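PDB 5BPK: gamma-glutamyltranspeptidase (Ggt) from Helicobacter pylori 26695, which probably transfers or hydrolyses the gamma-glutamyl group of glutathione and related compounds, as an N-terminal nucleophile hydrolase of the gamma-glutamyltranspeptidase family. Local coordinates for residues A[68-73]-A[80-85]; A[217-222]-A[234-239]; A[221-224]-A[230-233]. All blocks are in the same frame, centred on the assembly; numbering follows the deposited sequence.

Overall arrangement
Following the chain from the N terminus, the first contact comes at helix 61-75: contact 1 closes the loop by which residues 80-82 turn back against that helix's last turns, before the chain leads off into strand 85-91. Well after this loop is complete, helix 214-226 starts two others. Contact 3 closes the shorter one, where helix 229-232 folds back on residues 221-224; contact 2 closes the longer one around it, bringing helix 234-246 against residues 217-222. Helix 214-226 joins the two regions: Thr219 packs on Ile82 and Leu220 on Phe70, while Phe231 also reaches Ile82. The three contacts thus tie a helical layer to the loop that enters the antiparallel sheet.

Contact 1. Residues A[68-73]-A[80-85]; sequences IGFALA and GNIGGG
Ala73 lies against the backbone of the returning loop, its CB only 3.4 Å from Asn81 C. One residue earlier, Leu72 O receives a CA-H...O contact from Gly80 CA at 3.4 Å, where the absence of a side chain lets loop and helix run close together. Ile82 adds the apolar part. Its CG1 sits between the backbone N and the carbonyl carbon (chi1 61°), which turns CG2 to the helix side, 3.8 Å from Ala73 CB and 4.3 Å from Phe70 CD1, at the ring edge. No direct hydrogen bond crosses; a water instead donates to Ala73 O (2.9 Å) and accepts from Ile82 N (3.1 Å). Asn81 O is buried here without a polar partner. Tyr18 OH of the other chain bonds Gly69 O and, weakly, Asn81 N, bridging both segments. Further out, Asn81 OD1 accepts from Gly84 N at 2.9 Å, with the donor above the carbonyl plane, and from Thr139 OG1. The Asn81 side chain lies about 9 Å from the bound dihydroisoxazole inhibitor, and its Asx motif shapes the glycine-rich turn into strand 85-91, a helix-to-sheet passage within the Ntn-hydrolase fold.

Contact 2. Residues A[217-222]-A[234-239]; sequences AKTLNQ and GQVAEL
Thr219, whose methyl meets Val236 across the two helices, has the single O-H of its OG1 within bonding distance of two carbonyl oxygens, Asp215 O one turn back in its own helix and Ala33 O of the other chain. Since neither carbonyl can donate, the proton must be shared or alternate between them, with Ala33 O the stronger partner. The hydroxyl is anti to its own carbonyl carbon (chi1 -57°), a rotation that puts the methyl CG2 anti to the backbone N, 4.1 Å from Val236 CG2. The two side chains cross at about a right angle. Val236 has CG1 anti to the backbone N (chi1 175°), and its other methyl, CG2, does the touching; that methyl also lies 4.2 Å from Gln222 CG. The aliphatic part of Gln222 therefore extends the hydrophobic patch beside Thr219, on the same Val236 methyl. The packing is modest, burying 171 Å² in all, and the backbones come as near as 6.9 Å, between Thr219 CA and Val236 CA.

At the solvent-facing margin the long polar chains do not meet directly. A water accepts from Lys218 NZ at 3.1 Å and donates weakly to Gln235 OE1 at 3.3 Å; since both side chains also touch a crystal neighbour, this bridge may owe something to the lattice. Behind the contact, Leu220 packs on Phe70 of helix 61-75 and on Ile163 of helix 155-168, while Leu239 reaches Gly32 of the other chain. The arrangement is plain helix-helix packing through the methyls of Thr219 and Val236 and the aliphatic stem of Gln222, joining helices 214-226 and 234-246 in the Ntn-hydrolase fold, beside the interface with the other chain.

Contact 3. Residues A[221-224]-A[230-233]; sequences NQIK and GFYQ
The reversal from helix 214-226 into the short helix 229-232 brings Gln222 and Ile223 against Gly230 and Phe231. At its closest the fold-back brings Ile223 CA within 4.6 Å of Gly230 CA, an approach made possible by the missing side chain of the glycine. Gln222 touches through its first carbon, CB lying 3.7 Å from Gly230 O. Ile223 and Phe231 run side by side and point the same way, with Ile223 CG1 4.2 Å from Phe231 CB; the CD1 methyl of Ile223 approaches the ring obliquely. With CG anti to its backbone N (chi1 -177°), the phenyl group leads away from residues 221-224. There its edge meets a face of the next residue, Phe231 CD2 standing 3.5 Å above the Tyr232 ring plane, over the centre. Tyr232 OH is hydrogen-bonded to both Pro137 O and Ala141 N, which fixes this ring at the start of helix 139-150. Phe231 also packs on Ile82, with Phe231 CZ 3.6 Å from Ile82 O, and meets Phe35 of the other chain with planes at about 45°. The whole is a tight reversal between two consecutive helices, whose Phe231 ring reaches the interface with the other chain.

Contact 1. Residues A[68-73]-A[80-85]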
# COMPACT_ATOMS: atom_id res chain seq x y z
N ILE A 68 -12.30 9.88 -1.13
CA ILE A 68 -12.11 8.43 -1.17
C ILE A 68 -11.47 7.87 0.09
O ILE A 68 -11.93 6.84 0.60
CB ILE A 68 -11.32 7.98 -2.42
CG1 ILE A 68 -12.18 8.20 -3.67
CG2 ILE A 68 -10.88 6.53 -2.32
CD1 ILE A 68 -11.44 7.97 -4.97
N GLY A 69 -10.43 8.54 0.60
CA GLY A 69 -9.77 8.12 1.82
C GLY A 69 -10.74 7.98 2.98
O GLY A 69 -10.72 7.00 3.72
N PHE A 70 -11.62 8.96 3.14
CA PHE A 70 -12.62 8.85 4.22
C PHE A 70 -13.74 7.84 3.92
O PHE A 70 -14.20 7.14 4.82
CB PHE A 70 -13.22 10.21 4.57
CG PHE A 70 -12.26 11.12 5.30
CD1 PHE A 70 -11.83 10.79 6.57
CD2 PHE A 70 -11.79 12.29 4.71
CE1 PHE A 70 -10.94 11.61 7.26
CE2 PHE A 70 -10.90 13.12 5.40
CZ PHE A 70 -10.49 12.77 6.68
N ALA A 71 -14.20 7.77 2.66
CA ALA A 71 -15.24 6.80 2.29
C ALA A 71 -14.79 5.36 2.52
O ALA A 71 -15.52 4.57 3.10
CB ALA A 71 -15.69 7.01 0.84
N LEU A 72 -13.56 5.04 2.12
CA LEU A 72 -13.04 3.68 2.33
C LEU A 72 -12.89 3.33 3.81
O LEU A 72 -12.97 2.16 4.19
CB LEU A 72 -11.69 3.51 1.61
CG LEU A 72 -11.70 3.44 0.09
CD1 LEU A 72 -10.26 3.51 -0.46
CD2 LEU A 72 -12.41 2.18 -0.40
N ALA A 73 -12.66 4.34 4.65
CA ALA A 73 -12.60 4.13 6.10
C ALA A 73 -13.93 3.59 6.68
O ALA A 73 -13.94 2.99 7.76
CB ALA A 73 -12.18 5.42 6.83
N GLY A 80 -9.28 0.12 4.25
CA GLY A 80 -9.63 1.53 4.40
C GLY A 80 -9.75 1.86 5.89
O GLY A 80 -10.15 1.00 6.68
N ASN A 81 -9.37 3.06 6.28
CA ASN A 81 -9.17 3.36 7.69
C ASN A 81 -9.03 4.83 8.02
O ASN A 81 -8.66 5.65 7.16
CB ASN A 81 -7.88 2.68 8.17
CG ASN A 81 -6.64 3.28 7.53
OD1 ASN A 81 -6.05 4.23 8.07
ND2 ASN A 81 -6.25 2.75 6.34
N ILE A 82 -9.28 5.13 9.30
CA ILE A 82 -8.69 6.30 9.96
C ILE A 82 -7.69 5.91 11.07
O ILE A 82 -7.00 6.77 11.60
CB ILE A 82 -9.76 7.27 10.53
CG1 ILE A 82 -10.65 6.60 11.58
CG2 ILE A 82 -10.62 7.81 9.39
CD1 ILE A 82 -11.57 7.57 12.29
N GLY A 83 -7.61 4.62 11.41
CA GLY A 83 -6.69 4.15 12.46
C GLY A 83 -5.32 3.67 12.01
O GLY A 83 -4.57 3.10 12.82
N GLY A 84 -4.98 3.91 10.74
CA GLY A 84 -3.71 3.47 10.16
C GLY A 84 -2.93 4.62 9.53
O GLY A 84 -2.86 5.71 10.08
N GLY A 85 -2.36 4.38 8.36
CA GLY A 85 -1.52 5.37 7.70
C GLY A 85 -1.16 4.91 6.30
O GLY A 85 -1.63 3.86 5.82
O HOH W 1 -11.87 3.50 9.75

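Contact 2. Residues A[217-222]-A[234-239]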
# COMPACT_ATOMS: atom_id res chain seq x y z
N ALA A 217 -19.26 7.46 12.90
CA ALA A 217 -19.87 8.69 12.40
C ALA A 217 -19.59 9.87 13.35
O ALA A 217 -19.30 10.97 12.90
CB ALA A 217 -21.39 8.51 12.18
N LYS A 218 -19.66 9.61 14.66
CA LYS A 218 -19.30 10.62 15.67
C LYS A 218 -17.86 11.11 15.47
O LYS A 218 -17.59 12.30 15.50
CB LYS A 218 -19.46 10.07 17.10
CG LYS A 218 -20.76 10.38 17.78
CD LYS A 218 -20.73 10.00 19.27
CE LYS A 218 -19.92 10.98 20.13
NZ LYS A 218 -19.75 10.49 21.54
N THR A 219 -16.94 10.18 15.28
CA THR A 219 -15.54 10.54 15.09
C THR A 219 -15.33 11.36 13.81
O THR A 219 -14.63 12.37 13.82
CB THR A 219 -14.65 9.30 15.08
OG1 THR A 219 -14.84 8.58 16.31
CG2 THR A 219 -13.19 9.70 14.94
N LEU A 220 -15.95 10.90 12.73
CA LEU A 220 -15.89 11.61 11.45
C LEU A 220 -16.49 13.01 11.56
O LEU A 220 -15.98 13.96 10.97
CB LEU A 220 -16.59 10.81 10.35
CG LEU A 220 -15.91 9.50 9.96
CD1 LEU A 220 -16.75 8.75 8.94
CD2 LEU A 220 -14.50 9.72 9.43
N ASN A 221 -17.55 13.13 12.36
CA ASN A 221 -18.15 14.45 12.59
C ASN A 221 -17.24 15.41 13.36
O ASN A 221 -17.25 16.61 13.10
CB ASN A 221 -19.51 14.31 13.27
CG ASN A 221 -20.67 14.29 12.29
OD1 ASN A 221 -20.89 15.26 11.57
ND2 ASN A 221 -21.43 13.20 12.27
N GLN A 222 -16.46 14.88 14.30
CA GLN A 222 -15.44 15.67 15.00
C GLN A 222 -14.39 16.19 14.02
O GLN A 222 -13.97 17.35 14.10
CB GLN A 222 -14.75 14.86 16.11
CG GLN A 222 -15.58 14.68 17.35
CD GLN A 222 -15.97 16.02 17.98
OE1 GLN A 222 -17.11 16.47 17.85
NE2 GLN A 222 -15.01 16.68 18.62
N GLY A 234 -8.54 16.70 21.91
CA GLY A 234 -9.92 16.68 22.40
C GLY A 234 -10.45 15.30 22.75
O GLY A 234 -9.69 14.41 23.16
N GLN A 235 -11.77 15.12 22.60
CA GLN A 235 -12.47 13.91 23.07
C GLN A 235 -11.97 12.62 22.42
O GLN A 235 -11.82 11.61 23.09
CB GLN A 235 -13.98 14.03 22.83
CG GLN A 235 -14.69 14.96 23.80
CD GLN A 235 -16.09 15.31 23.36
OE1 GLN A 235 -16.85 14.46 22.89
NE2 GLN A 235 -16.46 16.58 23.52
N VAL A 236 -11.72 12.64 21.11
CA VAL A 236 -11.24 11.43 20.44
C VAL A 236 -9.85 11.03 20.95
O VAL A 236 -9.60 9.85 21.20
CB VAL A 236 -11.23 11.58 18.90
CG1 VAL A 236 -10.61 10.32 18.25
CG2 VAL A 236 -12.65 11.82 18.37
N ALA A 237 -8.96 12.01 21.14
CA ALA A 237 -7.62 11.71 21.67
C ALA A 237 -7.73 11.14 23.08
O ALA A 237 -6.99 10.24 23.45
CB ALA A 237 -6.74 12.96 21.67
N GLU A 238 -8.70 11.65 23.84
CA GLU A 238 -8.98 11.15 25.18
C GLU A 238 -9.44 9.68 25.14
O GLU A 238 -8.97 8.86 25.94
CB GLU A 238 -10.04 12.03 25.87
CG GLU A 238 -9.98 11.98 27.39
CD GLU A 238 -8.76 12.72 27.96
OE1 GLU A 238 -8.54 13.89 27.60
OE2 GLU A 238 -8.03 12.11 28.77
N LEU A 239 -10.33 9.34 24.22
CA LEU A 239 -10.79 7.96 24.05
C LEU A 239 -9.64 7.03 23.67
O LEU A 239 -9.59 5.89 24.12
CB LEU A 239 -11.88 7.87 22.97
CG LEU A 239 -13.23 8.51 23.25
CD1 LEU A 239 -14.11 8.48 22.01
CD2 LEU A 239 -13.92 7.77 24.41
O HOH W 2 -19.90 13.21 23.11

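Contact 3. Residues A[221-224]-A[230-233]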
# COMPACT_ATOMS: atom_id res chain seq x y z
N ASN A 221 -17.55 13.13 12.36
CA ASN A 221 -18.15 14.45 12.59
C ASN A 221 -17.24 15.41 13.36
O ASN A 221 -17.25 16.61 13.10
CB ASN A 221 -19.51 14.31 13.27
CG ASN A 221 -20.67 14.29 12.29
OD1 ASN A 221 -20.89 15.26 11.57
ND2 ASN A 221 -21.43 13.20 12.27
N GLN A 222 -16.46 14.88 14.30
CA GLN A 222 -15.44 15.67 15.00
C GLN A 222 -14.39 16.19 14.02
O GLN A 222 -13.97 17.35 14.10
CB GLN A 222 -14.75 14.86 16.11
CG GLN A 222 -15.58 14.68 17.35
CD GLN A 222 -15.97 16.02 17.98
OE1 GLN A 222 -17.11 16.47 17.85
NE2 GLN A 222 -15.01 16.68 18.62
N ILE A 223 -14.01 15.34 13.08
CA ILE A 223 -13.05 15.71 12.06
C ILE A 223 -13.65 16.76 11.13
O ILE A 223 -13.00 17.75 10.81
CB ILE A 223 -12.55 14.47 11.28
CG1 ILE A 223 -11.81 13.51 12.24
CG2 ILE A 223 -11.64 14.87 10.12
CD1 ILE A 223 -11.63 12.08 11.71
N LYS A 224 -14.91 16.55 10.72
CA LYS A 224 -15.63 17.52 9.89
C LYS A 224 -15.62 18.90 10.53
O LYS A 224 -15.38 19.90 9.86
CB LYS A 224 -17.07 17.06 9.66
CG LYS A 224 -17.96 18.06 8.92
CD LYS A 224 -19.34 17.48 8.70
CE LYS A 224 -20.33 18.51 8.21
NZ LYS A 224 -21.62 17.87 7.84
N GLY A 230 -9.70 17.27 15.55
CA GLY A 230 -10.82 16.47 16.04
C GLY A 230 -10.49 15.00 16.25
O GLY A 230 -11.22 14.27 16.94
N PHE A 231 -9.38 14.55 15.65
CA PHE A 231 -8.87 13.21 15.85
C PHE A 231 -7.70 13.20 16.85
O PHE A 231 -7.66 12.35 17.75
CB PHE A 231 -8.41 12.61 14.52
CG PHE A 231 -7.93 11.18 14.62
CD1 PHE A 231 -8.82 10.13 14.47
CD2 PHE A 231 -6.59 10.89 14.85
CE1 PHE A 231 -8.38 8.81 14.56
CE2 PHE A 231 -6.15 9.56 14.94
CZ PHE A 231 -7.04 8.52 14.79
N TYR A 232 -6.75 14.12 16.65
CA TYR A 232 -5.48 14.10 17.39
C TYR A 232 -5.50 14.83 18.74
O TYR A 232 -4.53 14.74 19.50
CB TYR A 232 -4.32 14.64 16.51
CG TYR A 232 -4.03 13.74 15.31
CD1 TYR A 232 -3.24 12.60 15.45
CD2 TYR A 232 -4.58 14.02 14.07
CE1 TYR A 232 -3.00 11.76 14.36
CE2 TYR A 232 -4.35 13.19 12.97
CZ TYR A 232 -3.56 12.06 13.12
OH TYR A 232 -3.34 11.24 12.05
N GLN A 233 -6.59 15.55 19.02
CA GLN A 233 -6.77 16.26 20.29
C GLN A 233 -8.21 16.10 20.77
O GLN A 233 -9.02 15.42 20.14
CB GLN A 233 -6.41 17.75 20.12
CG GLN A 233 -4.96 18.01 19.68
CD GLN A 233 -4.63 19.50 19.61
OE1 GLN A 233 -5.19 20.31 20.34
NE2 GLN A 233 -3.70 19.85 18.72